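Local coordinates for DNA repair protein RecO (Deinococcus radiodurans, PDB 1W3S) that probably takes part in DNA repair and in recombination by the RecF pathway, and carries a zinc ion bound by four cysteines, at residues Val56-Tyr61 and Ala69-Ala74; Met136-Leu141 and Arg216-Phe221; Leu28-Lys33 and Gln111-Phe116; Pro184-Phe189 and Gln204-Ala209. One frame throughout, in Å; residues are numbered along the deposited sequence.

Overall arrangement
The four contacts run from the N-terminal beta domain through the helical body of RecO. Contact 1, a hairpin between strands 55-61 and 69-78, is partly buried and rests mainly on backbone hydrogen bonds, with valines on one face and polar residues on the other. Contact 3 reaches the same sheet but is apolar and buried: the end of strand 23-29 and the turn after it meet phenyl faces of helix 110-125, joining the two domains. Contact 2 is the buried helix-helix packing of 136-141 with 216-221, adjoining contact 3 through Leu115 and contact 4 through Phe189. Contact 4 sets a loop against helix 184-192, half buried, with polar side chains toward solvent. Contacts 1 and 4 lie farthest apart, their centres about 43 Å from each other.

Contact 1: Val56-Tyr61 and Ala69-Ala74; sequences VGVQVY and ASVKQA
Ala69 opens the pairing by setting its methyl CB 3.6 Å from CG2 of Val60, an apolar touch beside the first backbone bonds of an antiparallel hairpin. Ser70 forms a hydrogen-bonded pair with Tyr61: Ser70 N reaches Tyr61 O at 2.7 Å, and Tyr61 N returns a bond to Ser70 O at 2.9 Å. The hydroxyphenyl group leads away from the neighbouring strand, since CG of Tyr61 lies opposite the backbone N (chi1 179°). Val71 shares the face of Val58, Val60 and Ala74, and its CG2 stands 4.3 Å from Val60 CG2.

At Lys72 the register slips by one residue. Lys72 N donates a nearly linear bond of 2.8 Å to Gln59 O, and Gln73 N adds a weak, longer one to the same oxygen, so one carbonyl faces two successive residues in a classic beta bulge. Beyond it Gln73 O accepts from Gln59 N at 2.9 Å, restoring the regular pattern. Above this pair the two glutamine side chains pass at a slant, their amide planes 69° apart, with CG of Gln73 against CB of Gln59; the amide ends come so close that a bond between Gln73 NE2 and Gln59 OE1 is doubtful. Ala74 closes the series, its CB 4.0 Å from Val58 CG1.

Strand 5-17 borders the other edge of 56-61, bonding to Val56, Val58 and Val60, while Val71 packs on Ala36 and Ala38 of strand 32-38, so the hairpin supplies two neighbouring strands of the N-terminal sheet, consistent with the OB-fold of the RecO N-terminal family.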
loop_
_atom_site.group_PDB
_atom_site.type_symbol
_atom_site.label_atom_id
_atom_site.label_comp_id
_atom_site.label_asym_id
_atom_site.label_seq_id
_atom_site.Cartn_x
_atom_site.Cartn_y
_atom_site.Cartn_z
ATOM N N VAL A 56 -1.814 6.956 -15.691
ATOM C CA VAL A 56 -2.705 7.736 -16.530
ATOM C C VAL A 56 -2.389 9.228 -16.387
ATOM O O VAL A 56 -1.947 9.670 -15.332
ATOM C CB VAL A 56 -4.177 7.379 -16.142
ATOM C CG1 VAL A 56 -4.976 8.595 -15.692
ATOM C CG2 VAL A 56 -4.851 6.621 -17.253
ATOM N N GLY A 57 -2.575 9.977 -17.473
ATOM C CA GLY A 57 -2.475 11.445 -17.456
ATOM C C GLY A 57 -3.844 12.073 -17.661
ATOM O O GLY A 57 -4.529 11.771 -18.642
ATOM N N VAL A 58 -4.266 12.915 -16.723
ATOM C CA VAL A 58 -5.596 13.533 -16.800
ATOM C C VAL A 58 -5.595 15.055 -16.682
ATOM O O VAL A 58 -4.773 15.652 -15.974
ATOM C CB VAL A 58 -6.585 13.003 -15.729
ATOM C CG1 VAL A 58 -6.832 11.540 -15.915
ATOM C CG2 VAL A 58 -6.106 13.300 -14.312
ATOM N N GLN A 59 -6.549 15.659 -17.385
ATOM C CA GLN A 59 -6.898 17.048 -17.162
ATOM C C GLN A 59 -8.243 17.063 -16.482
ATOM O O GLN A 59 -9.194 16.457 -16.953
ATOM C CB GLN A 59 -6.956 17.867 -18.452
ATOM C CG GLN A 59 -7.393 19.323 -18.175
ATOM C CD GLN A 59 -7.059 20.255 -19.312
ATOM O OE1 GLN A 59 -7.824 20.351 -20.291
ATOM N NE2 GLN A 59 -5.912 20.931 -19.209
ATOM N N VAL A 60 -8.300 17.825 -15.399
ATOM C CA VAL A 60 -9.336 17.685 -14.413
ATOM C C VAL A 60 -9.849 19.094 -14.039
ATOM O O VAL A 60 -9.064 19.991 -13.737
ATOM C CB VAL A 60 -8.772 16.833 -13.208
ATOM C CG1 VAL A 60 -8.265 17.684 -12.061
ATOM C CG2 VAL A 60 -9.800 15.820 -12.729
ATOM N N TYR A 61 -11.164 19.290 -14.125
ATOM C CA TYR A 61 -11.787 20.558 -13.763
ATOM C C TYR A 61 -12.480 20.409 -12.422
ATOM O O TYR A 61 -13.192 19.442 -12.204
ATOM C CB TYR A 61 -12.809 21.016 -14.827
ATOM C CG TYR A 61 -13.493 22.325 -14.453
ATOM C CD1 TYR A 61 -12.876 23.561 -14.705
ATOM C CD2 TYR A 61 -14.718 22.326 -13.801
ATOM C CE1 TYR A 61 -13.476 24.757 -14.333
ATOM C CE2 TYR A 61 -15.324 23.509 -13.424
ATOM C CZ TYR A 61 -14.703 24.723 -13.693
ATOM O OH TYR A 61 -15.319 25.888 -13.315
ATOM N N ALA A 69 -13.840 16.338 -8.753
ATOM C CA ALA A 69 -13.164 16.869 -9.920
ATOM C C ALA A 69 -13.622 16.090 -11.136
ATOM O O ALA A 69 -13.863 14.891 -11.055
ATOM C CB ALA A 69 -11.674 16.769 -9.755
ATOM N N SER A 70 -13.753 16.772 -12.266
ATOM C CA SER A 70 -14.330 16.169 -13.452
ATOM C C SER A 70 -13.263 15.965 -14.514
ATOM O O SER A 70 -12.572 16.894 -14.887
ATOM C CB SER A 70 -15.473 17.032 -13.992
ATOM O OG SER A 70 -16.294 16.279 -14.870
ATOM N N VAL A 71 -13.152 14.737 -15.004
ATOM C CA VAL A 71 -12.134 14.377 -15.983
ATOM C C VAL A 71 -12.515 14.899 -17.374
ATOM O O VAL A 71 -13.528 14.503 -17.948
ATOM C CB VAL A 71 -11.913 12.827 -16.009
ATOM C CG1 VAL A 71 -10.974 12.423 -17.118
ATOM C CG2 VAL A 71 -11.382 12.336 -14.667
ATOM N N LYS A 72 -11.678 15.766 -17.923
ATOM C CA LYS A 72 -11.961 16.382 -19.211
ATOM C C LYS A 72 -11.202 15.739 -20.349
ATOM O O LYS A 72 -11.740 15.587 -21.441
ATOM C CB LYS A 72 -11.722 17.892 -19.131
ATOM C CG LYS A 72 -12.769 18.584 -18.265
ATOM C CD LYS A 72 -14.186 18.082 -18.637
ATOM C CE LYS A 72 -15.284 18.861 -17.983
ATOM N NZ LYS A 72 -16.550 18.695 -18.755
ATOM N N GLN A 73 -9.959 15.354 -20.105
ATOM C CA GLN A 73 -9.268 14.463 -21.029
ATOM C C GLN A 73 -8.372 13.528 -20.230
ATOM O O GLN A 73 -7.988 13.832 -19.108
ATOM C CB GLN A 73 -8.518 15.240 -22.135
ATOM C CG GLN A 73 -7.400 16.157 -21.650
ATOM C CD GLN A 73 -7.177 17.376 -22.568
ATOM O OE1 GLN A 73 -6.879 17.223 -23.763
ATOM N NE2 GLN A 73 -7.313 18.585 -21.999
ATOM N N ALA A 74 -8.100 12.362 -20.802
ATOM C CA ALA A 74 -7.410 11.299 -20.096
ATOM C C ALA A 74 -6.647 10.492 -21.115
ATOM O O ALA A 74 -7.225 10.008 -22.088
ATOM C CB ALA A 74 -8.399 10.432 -19.369
#

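Contact 2: Met136-Leu141 and Arg216-Phe221; sequences MSYKLL and RALEKF
Two helices of the C-terminal helical body, 129-143 and 211-225, pack here through Leu218, which enters between Ser137, Tyr138 and Leu141. The short segments run in roughly the same direction, 31° apart, with axes 11.7 Å from each other at closest approach, so the gap is filled by Tyr138, Leu141, Leu218 and Phe221. Leu218 reaches across because its CG stands trans to the backbone N (chi1 -176°), and its two methyls divide the work. CD1 lies over one face of the Tyr138 ring, displaced toward the rim, in a CH-pi contact 4.2 Å from the centroid. The same methyl meets CD2 of Leu141 at 3.4 Å. CD2 of Leu218 instead touches Ser137 CB at 3.7 Å.

Tyr138 and Leu218 pass in opposite senses, which brings the phenol OH to 3.5 Å from Leu218 CB; the hydroxyl makes a weak hydrogen bond with Leu214 O. One turn further along, CE2 of Phe221 approaches Leu141 CG at 4.1 Å. Ser137 OG is satisfied within its own helix by Ala133 O. The Tyr138 ring also meets Phe189 edge-to-face. Interlocking leucine and aromatic side chains of this sort are typical of the hydrophobic core of an alpha-helical bundle.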
loop_
_atom_site.group_PDB
_atom_site.type_symbol
_atom_site.label_atom_id
_atom_site.label_comp_id
_atom_site.label_asym_id
_atom_site.label_seq_id
_atom_site.Cartn_x
_atom_site.Cartn_y
_atom_site.Cartn_z
ATOM N N MET A 136 6.990 -4.071 0.370
ATOM C CA MET A 136 6.435 -2.753 0.041
ATOM C C MET A 136 5.409 -2.243 1.042
ATOM O O MET A 136 5.294 -1.047 1.222
ATOM C CB MET A 136 5.833 -2.774 -1.367
ATOM C CG MET A 136 6.878 -3.051 -2.455
ATOM S SD MET A 136 8.290 -1.936 -2.378
ATOM C CE MET A 136 8.544 -1.573 -4.122
ATOM N N SER A 137 4.666 -3.129 1.689
ATOM C CA SER A 137 3.719 -2.697 2.713
ATOM C C SER A 137 4.445 -2.117 3.931
ATOM O O SER A 137 4.017 -1.112 4.478
ATOM C CB SER A 137 2.826 -3.856 3.152
ATOM O OG SER A 137 2.086 -4.396 2.076
ATOM N N TYR A 138 5.537 -2.748 4.362
ATOM C CA TYR A 138 6.340 -2.212 5.482
ATOM C C TYR A 138 7.082 -0.950 5.084
ATOM O O TYR A 138 7.282 -0.062 5.914
ATOM C CB TYR A 138 7.313 -3.260 6.051
ATOM C CG TYR A 138 6.607 -4.217 6.997
ATOM C CD1 TYR A 138 6.524 -3.944 8.359
ATOM C CD2 TYR A 138 5.971 -5.370 6.517
ATOM C CE1 TYR A 138 5.850 -4.795 9.223
ATOM C CE2 TYR A 138 5.291 -6.222 7.371
ATOM C CZ TYR A 138 5.232 -5.926 8.724
ATOM O OH TYR A 138 4.568 -6.769 9.579
ATOM N N LYS A 139 7.477 -0.851 3.817
ATOM C CA LYS A 139 8.147 0.347 3.334
ATOM C C LYS A 139 7.149 1.511 3.197
ATOM O O LYS A 139 7.466 2.654 3.512
ATOM C CB LYS A 139 8.877 0.057 2.020
ATOM C CG LYS A 139 10.161 0.868 1.845
ATOM C CD LYS A 139 11.376 0.257 2.569
ATOM C CE LYS A 139 12.457 1.325 2.838
ATOM N NZ LYS A 139 13.197 1.752 1.598
ATOM N N LEU A 140 5.930 1.212 2.757
ATOM C CA LEU A 140 4.854 2.209 2.723
ATOM C C LEU A 140 4.465 2.695 4.124
ATOM O O LEU A 140 4.254 3.893 4.323
ATOM C CB LEU A 140 3.622 1.667 1.987
ATOM C CG LEU A 140 3.279 2.109 0.538
ATOM C CD1 LEU A 140 4.218 3.145 -0.082
ATOM C CD2 LEU A 140 3.161 0.907 -0.370
ATOM N N LEU A 141 4.371 1.773 5.083
ATOM C CA LEU A 141 4.154 2.130 6.491
ATOM C C LEU A 141 5.144 3.198 6.971
ATOM O O LEU A 141 4.744 4.167 7.618
ATOM C CB LEU A 141 4.253 0.890 7.385
ATOM C CG LEU A 141 3.006 0.195 7.978
ATOM C CD1 LEU A 141 1.666 0.702 7.457
ATOM C CD2 LEU A 141 3.113 -1.309 7.801
ATOM N N ARG A 216 0.216 -11.683 9.720
ATOM C CA ARG A 216 -0.555 -11.575 10.957
ATOM C C ARG A 216 -0.124 -10.372 11.801
ATOM O O ARG A 216 -0.962 -9.636 12.307
ATOM C CB ARG A 216 -0.484 -12.895 11.754
ATOM C CG ARG A 216 -1.384 -14.002 11.167
ATOM C CD ARG A 216 -1.786 -15.098 12.155
ATOM N NE ARG A 216 -1.241 -16.415 11.809
ATOM C CZ ARG A 216 -0.040 -16.874 12.166
ATOM N NH1 ARG A 216 0.798 -16.133 12.890
ATOM N NH2 ARG A 216 0.332 -18.093 11.787
ATOM N N ALA A 217 1.177 -10.168 11.934
ATOM C CA ALA A 217 1.710 -8.964 12.578
ATOM C C ALA A 217 1.285 -7.693 11.837
ATOM O O ALA A 217 0.867 -6.722 12.463
ATOM C CB ALA A 217 3.235 -9.039 12.662
ATOM N N LEU A 218 1.398 -7.717 10.504
ATOM C CA LEU A 218 1.017 -6.584 9.649
ATOM C C LEU A 218 -0.452 -6.217 9.786
ATOM O O LEU A 218 -0.777 -5.049 9.968
ATOM C CB LEU A 218 1.317 -6.890 8.180
ATOM C CG LEU A 218 1.075 -5.771 7.156
ATOM C CD1 LEU A 218 1.726 -4.452 7.580
ATOM C CD2 LEU A 218 1.594 -6.201 5.789
ATOM N N GLU A 219 -1.337 -7.206 9.678
ATOM C CA GLU A 219 -2.764 -6.969 9.890
ATOM C C GLU A 219 -3.004 -6.252 11.196
ATOM O O GLU A 219 -3.586 -5.166 11.205
ATOM C CB GLU A 219 -3.559 -8.267 9.925
ATOM C CG GLU A 219 -4.284 -8.591 8.639
ATOM C CD GLU A 219 -5.638 -9.217 8.888
ATOM O OE1 GLU A 219 -6.525 -8.514 9.401
ATOM O OE2 GLU A 219 -5.819 -10.403 8.549
ATOM N N LYS A 220 -2.551 -6.869 12.291
ATOM C CA LYS A 220 -2.770 -6.347 13.649
ATOM C C LYS A 220 -2.333 -4.908 13.776
ATOM O O LYS A 220 -3.091 -4.055 14.235
ATOM C CB LYS A 220 -2.020 -7.177 14.713
ATOM C CG LYS A 220 -2.893 -8.171 15.470
ATOM C CD LYS A 220 -4.018 -7.474 16.258
ATOM C CE LYS A 220 -5.297 -8.317 16.261
ATOM N NZ LYS A 220 -6.473 -7.555 16.789
ATOM N N PHE A 221 -1.098 -4.656 13.362
ATOM C CA PHE A 221 -0.495 -3.343 13.472
ATOM C C PHE A 221 -1.289 -2.274 12.728
ATOM O O PHE A 221 -1.428 -1.158 13.212
ATOM C CB PHE A 221 0.942 -3.381 12.954
ATOM C CG PHE A 221 1.633 -2.061 13.023
ATOM C CD1 PHE A 221 2.254 -1.654 14.192
ATOM C CD2 PHE A 221 1.641 -1.209 11.921
ATOM C CE1 PHE A 221 2.897 -0.419 14.264
ATOM C CE2 PHE A 221 2.275 0.020 11.977
ATOM C CZ PHE A 221 2.907 0.420 13.154
#

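Contact 3: Leu28-Lys33 and Gln111-Phe116; sequences LTPQGK and QAFDLF
Two phenyl rings of helix 110-125 meet the segment 28-33 face-on: Phe113 presents a face to Pro30 in the turn, Phe116 to Leu28 at the end of the strand before it. Over the centre of the Phe113 ring lies Pro30 CD, 4.0 Å from the centroid and only 10° off the normal, while Pro30 CG sits 3.9 Å from Phe113 CD2. Proline and phenyl side chains run side by side in the same direction. The carbonyl oxygen of Leu28 approaches the same ring obliquely, near CE1. On Phe116, the methyl CD2 of Leu28 stands over the ring centre at 3.8 Å, a CH-pi contact almost exactly on the normal; the two side chains meet nearly at right angles. Both phenylalanines carry CG opposite the backbone N (chi1 178° in each), which projects their rings from one side of the helix.

The turn that offers Pro30 is a type I beta turn from Thr29 to Gly32. Gly32 O accepts bonds from both Thr29 N and Thr29 OG1, the hydroxyl at 2.5 Å in the carbonyl plane, which ties the turn across its base.

Leu28 and Phe116 both pack on Ile13 of strand 5-17 and Ala99 of helix 86-101, so the contact seats the connection between strands 23-29 and 32-38 against two helices of the C-terminal domain.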
loop_
_atom_site.group_PDB
_atom_site.type_symbol
_atom_site.label_atom_id
_atom_site.label_comp_id
_atom_site.label_asym_id
_atom_site.label_seq_id
_atom_site.Cartn_x
_atom_site.Cartn_y
_atom_site.Cartn_z
ATOM N N LEU A 28 -3.615 7.763 -7.258
ATOM C CA LEU A 28 -2.446 8.210 -6.515
ATOM C C LEU A 28 -1.532 8.956 -7.483
ATOM O O LEU A 28 -1.209 8.453 -8.559
ATOM C CB LEU A 28 -1.704 7.031 -5.905
ATOM C CG LEU A 28 -2.114 6.561 -4.498
ATOM C CD1 LEU A 28 -3.521 6.996 -4.072
ATOM C CD2 LEU A 28 -1.978 5.043 -4.390
ATOM N N THR A 29 -1.168 10.179 -7.115
ATOM C CA THR A 29 -0.268 11.006 -7.922
ATOM C C THR A 29 0.870 11.480 -7.033
ATOM O O THR A 29 0.772 11.406 -5.813
ATOM C CB THR A 29 -1.020 12.244 -8.446
ATOM O OG1 THR A 29 -1.374 13.070 -7.333
ATOM C CG2 THR A 29 -2.357 11.853 -9.097
ATOM N N PRO A 30 1.930 12.011 -7.616
ATOM C CA PRO A 30 2.984 12.621 -6.805
ATOM C C PRO A 30 2.469 13.713 -5.850
ATOM O O PRO A 30 3.045 13.920 -4.782
ATOM C CB PRO A 30 3.937 13.193 -7.843
ATOM C CG PRO A 30 3.685 12.384 -9.083
ATOM C CD PRO A 30 2.231 12.055 -9.057
ATOM N N GLN A 31 1.370 14.372 -6.212
ATOM C CA GLN A 31 0.799 15.426 -5.370
ATOM C C GLN A 31 -0.265 14.902 -4.414
ATOM O O GLN A 31 -0.773 15.650 -3.581
ATOM C CB GLN A 31 0.241 16.565 -6.224
ATOM C CG GLN A 31 1.310 17.232 -7.082
ATOM C CD GLN A 31 1.645 16.435 -8.337
ATOM O OE1 GLN A 31 0.759 15.822 -8.964
ATOM N NE2 GLN A 31 2.932 16.427 -8.705
ATOM N N GLY A 32 -0.584 13.617 -4.507
ATOM C CA GLY A 32 -1.445 12.986 -3.514
ATOM C C GLY A 32 -2.618 12.282 -4.142
ATOM O O GLY A 32 -2.737 12.221 -5.359
ATOM N N LYS A 33 -3.482 11.741 -3.294
ATOM C CA LYS A 33 -4.704 11.101 -3.746
ATOM C C LYS A 33 -5.554 12.113 -4.479
ATOM O O LYS A 33 -5.590 13.275 -4.102
ATOM C CB LYS A 33 -5.495 10.537 -2.571
ATOM C CG LYS A 33 -5.609 9.024 -2.548
ATOM C CD LYS A 33 -6.755 8.528 -1.652
ATOM C CE LYS A 33 -6.311 8.337 -0.201
ATOM N NZ LYS A 33 -7.456 7.944 0.693
ATOM N N GLN A 111 7.729 10.696 -3.122
ATOM C CA GLN A 111 8.459 9.483 -2.791
ATOM C C GLN A 111 7.505 8.302 -2.516
ATOM O O GLN A 111 7.818 7.169 -2.863
ATOM C CB GLN A 111 9.396 9.735 -1.598
ATOM C CG GLN A 111 10.413 8.601 -1.347
ATOM C CD GLN A 111 11.359 8.871 -0.154
ATOM O OE1 GLN A 111 11.153 9.807 0.630
ATOM N NE2 GLN A 111 12.391 8.054 -0.033
ATOM N N ALA A 112 6.351 8.571 -1.909
ATOM C CA ALA A 112 5.331 7.539 -1.699
ATOM C C ALA A 112 4.746 7.074 -3.029
ATOM O O ALA A 112 4.513 5.881 -3.226
ATOM C CB ALA A 112 4.210 8.045 -0.780
ATOM N N PHE A 113 4.522 8.008 -3.944
ATOM C CA PHE A 113 4.055 7.647 -5.270
ATOM C C PHE A 113 5.021 6.728 -5.988
ATOM O O PHE A 113 4.594 5.784 -6.639
ATOM C CB PHE A 113 3.811 8.877 -6.163
ATOM C CG PHE A 113 3.376 8.510 -7.545
ATOM C CD1 PHE A 113 2.080 8.047 -7.763
ATOM C CD2 PHE A 113 4.264 8.546 -8.607
ATOM C CE1 PHE A 113 1.670 7.661 -9.023
ATOM C CE2 PHE A 113 3.858 8.155 -9.889
ATOM C CZ PHE A 113 2.552 7.720 -10.093
ATOM N N ASP A 114 6.313 7.043 -5.903
ATOM C CA ASP A 114 7.357 6.294 -6.598
ATOM C C ASP A 114 7.468 4.892 -6.025
ATOM O O ASP A 114 7.624 3.921 -6.774
ATOM C CB ASP A 114 8.716 7.013 -6.470
ATOM C CG ASP A 114 8.847 8.193 -7.414
ATOM O OD1 ASP A 114 8.167 8.204 -8.462
ATOM O OD2 ASP A 114 9.611 9.154 -7.204
ATOM N N LEU A 115 7.372 4.810 -4.698
ATOM C CA LEU A 115 7.353 3.530 -3.967
ATOM C C LEU A 115 6.147 2.668 -4.378
ATOM O O LEU A 115 6.296 1.491 -4.689
ATOM C CB LEU A 115 7.318 3.785 -2.446
ATOM C CG LEU A 115 8.156 2.889 -1.523
ATOM C CD1 LEU A 115 7.556 1.520 -1.401
ATOM C CD2 LEU A 115 9.615 2.778 -1.998
ATOM N N PHE A 116 4.963 3.270 -4.400
ATOM C CA PHE A 116 3.773 2.560 -4.799
ATOM C C PHE A 116 3.893 1.990 -6.213
ATOM O O PHE A 116 3.593 0.813 -6.459
ATOM C CB PHE A 116 2.546 3.472 -4.723
ATOM C CG PHE A 116 1.295 2.801 -5.180
ATOM C CD1 PHE A 116 0.687 1.848 -4.383
ATOM C CD2 PHE A 116 0.761 3.078 -6.424
ATOM C CE1 PHE A 116 -0.440 1.199 -4.807
ATOM C CE2 PHE A 116 -0.377 2.441 -6.861
ATOM C CZ PHE A 116 -0.977 1.490 -6.059
#

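Contact 4: Pro184-Phe189 and Gln204-Ala209; sequences PAVLDF and QPVPSA
Val206 packs tightly against the first turns of helix 184-192, and Gln204, two residues earlier, lies on the looser, exposed side. The methyl CG2 of Val206 does most of the touching. It lies 3.4 Å from Ala185 O, which is also the acceptor of the helix bond from Phe189 N, and 4.0 Å from CB of Phe189, thus sitting against one helical turn between residues four apart; Ala185 CB is a little farther off, at 4.4 Å. The other methyl, CG1, faces Val186 CG2 at 4.5 Å, a slacker approach. The division follows from the rotation of the isopropyl group: with CG1 placed trans to the backbone N (chi1 156°), CG2 is left beside that N and directed at the helix.

Toward solvent the contact thins to polar ends. Asp188 and the exposed Gln204 cross at about a right angle, their carboxylate and amide planes 26° apart, and the nearest atoms are two oxygens, Asp188 OD1 and Gln204 OE1, 3.8 Å from each other. The stronger partner of this carboxylate is Arg196, which forms a salt bridge with OD1 and also touches the Gln204 side chain.

On the buried side Leu214 of helix 211-225 meets Val186, Phe189 and Val206 together, and Trp131 packs on Val206 and meets the Phe189 ring with the planes inclined at about 50°. Val206 thereby pins the loop between helices 198-203 and 211-225 to helix 184-192, in the helical part of the RecO C-terminal region.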
loop_
_atom_site.group_PDB
_atom_site.type_symbol
_atom_site.label_atom_id
_atom_site.label_comp_id
_atom_site.label_asym_id
_atom_site.label_seq_id
_atom_site.Cartn_x
_atom_site.Cartn_y
_atom_site.Cartn_z
ATOM N N PRO A 184 14.550 -16.377 13.526
ATOM C CA PRO A 184 15.484 -15.250 13.370
ATOM C C PRO A 184 15.265 -14.411 12.106
ATOM O O PRO A 184 15.544 -13.209 12.130
ATOM C CB PRO A 184 16.879 -15.904 13.357
ATOM C CG PRO A 184 16.672 -17.400 13.565
ATOM C CD PRO A 184 15.220 -17.692 13.539
ATOM N N ALA A 185 14.771 -15.033 11.032
ATOM C CA ALA A 185 14.600 -14.352 9.738
ATOM C C ALA A 185 13.346 -13.466 9.707
ATOM O O ALA A 185 13.333 -12.404 9.067
ATOM C CB ALA A 185 14.557 -15.367 8.608
ATOM N N VAL A 186 12.294 -13.916 10.387
ATOM C CA VAL A 186 11.103 -13.099 10.606
ATOM C C VAL A 186 11.501 -11.883 11.438
ATOM O O VAL A 186 11.205 -10.747 11.083
ATOM C CB VAL A 186 10.007 -13.901 11.344
ATOM C CG1 VAL A 186 8.898 -12.983 11.877
ATOM C CG2 VAL A 186 9.436 -14.988 10.442
ATOM N N LEU A 187 12.185 -12.158 12.542
ATOM C CA LEU A 187 12.702 -11.147 13.467
ATOM C C LEU A 187 13.553 -10.102 12.744
ATOM O O LEU A 187 13.397 -8.890 12.937
ATOM C CB LEU A 187 13.564 -11.840 14.539
ATOM C CG LEU A 187 13.318 -11.523 16.009
ATOM C CD1 LEU A 187 14.283 -12.338 16.852
ATOM C CD2 LEU A 187 13.491 -10.051 16.276
ATOM N N ASP A 188 14.471 -10.599 11.923
ATOM C CA ASP A 188 15.412 -9.759 11.203
ATOM C C ASP A 188 14.685 -8.783 10.293
ATOM O O ASP A 188 15.042 -7.597 10.199
ATOM C CB ASP A 188 16.344 -10.635 10.364
ATOM C CG ASP A 188 17.106 -9.839 9.335
ATOM O OD1 ASP A 188 16.809 -10.023 8.133
ATOM O OD2 ASP A 188 17.974 -8.979 9.634
ATOM N N PHE A 189 13.680 -9.314 9.607
ATOM C CA PHE A 189 12.881 -8.548 8.676
ATOM C C PHE A 189 12.000 -7.549 9.432
ATOM O O PHE A 189 11.977 -6.360 9.106
ATOM C CB PHE A 189 12.026 -9.491 7.817
ATOM C CG PHE A 189 10.942 -8.792 7.063
ATOM C CD1 PHE A 189 11.218 -8.146 5.860
ATOM C CD2 PHE A 189 9.649 -8.754 7.563
ATOM C CE1 PHE A 189 10.216 -7.484 5.165
ATOM C CE2 PHE A 189 8.641 -8.090 6.872
ATOM C CZ PHE A 189 8.922 -7.455 5.670
ATOM N N GLN A 204 16.826 -10.524 0.076
ATOM C CA GLN A 204 16.713 -11.330 1.314
ATOM C C GLN A 204 15.266 -11.801 1.574
ATOM O O GLN A 204 14.632 -11.354 2.530
ATOM C CB GLN A 204 17.214 -10.531 2.538
ATOM C CG GLN A 204 18.731 -10.519 2.748
ATOM C CD GLN A 204 19.134 -10.095 4.177
ATOM O OE1 GLN A 204 19.018 -10.888 5.132
ATOM N NE2 GLN A 204 19.623 -8.856 4.321
ATOM N N PRO A 205 14.738 -12.697 0.742
ATOM C CA PRO A 205 13.401 -13.242 0.965
ATOM C C PRO A 205 13.272 -14.150 2.187
ATOM O O PRO A 205 14.115 -15.024 2.403
ATOM C CB PRO A 205 13.132 -14.050 -0.309
ATOM C CG PRO A 205 14.453 -14.374 -0.839
ATOM C CD PRO A 205 15.339 -13.233 -0.490
ATOM N N VAL A 206 12.203 -13.939 2.955
ATOM C CA VAL A 206 11.871 -14.777 4.104
ATOM C C VAL A 206 11.120 -15.999 3.571
ATOM O O VAL A 206 10.231 -15.831 2.746
ATOM C CB VAL A 206 11.007 -13.990 5.150
ATOM C CG1 VAL A 206 10.165 -14.916 6.039
ATOM C CG2 VAL A 206 11.900 -13.086 6.007
ATOM N N PRO A 207 11.483 -17.216 4.010
ATOM C CA PRO A 207 10.809 -18.446 3.566
ATOM C C PRO A 207 9.295 -18.431 3.745
ATOM O O PRO A 207 8.788 -17.896 4.726
ATOM C CB PRO A 207 11.428 -19.519 4.460
ATOM C CG PRO A 207 12.771 -18.988 4.791
ATOM C CD PRO A 207 12.584 -17.517 4.946
ATOM N N SER A 208 8.582 -19.043 2.811
ATOM C CA SER A 208 7.135 -18.907 2.768
ATOM C C SER A 208 6.403 -19.642 3.889
ATOM O O SER A 208 5.219 -19.375 4.133
ATOM C CB SER A 208 6.591 -19.337 1.407
ATOM O OG SER A 208 6.562 -20.739 1.308
ATOM N N ALA A 209 7.098 -20.555 4.567
ATOM C CA ALA A 209 6.551 -21.199 5.770
ATOM C C ALA A 209 6.487 -20.203 6.938
ATOM O O ALA A 209 5.584 -20.276 7.773
ATOM C CB ALA A 209 7.389 -22.416 6.153
#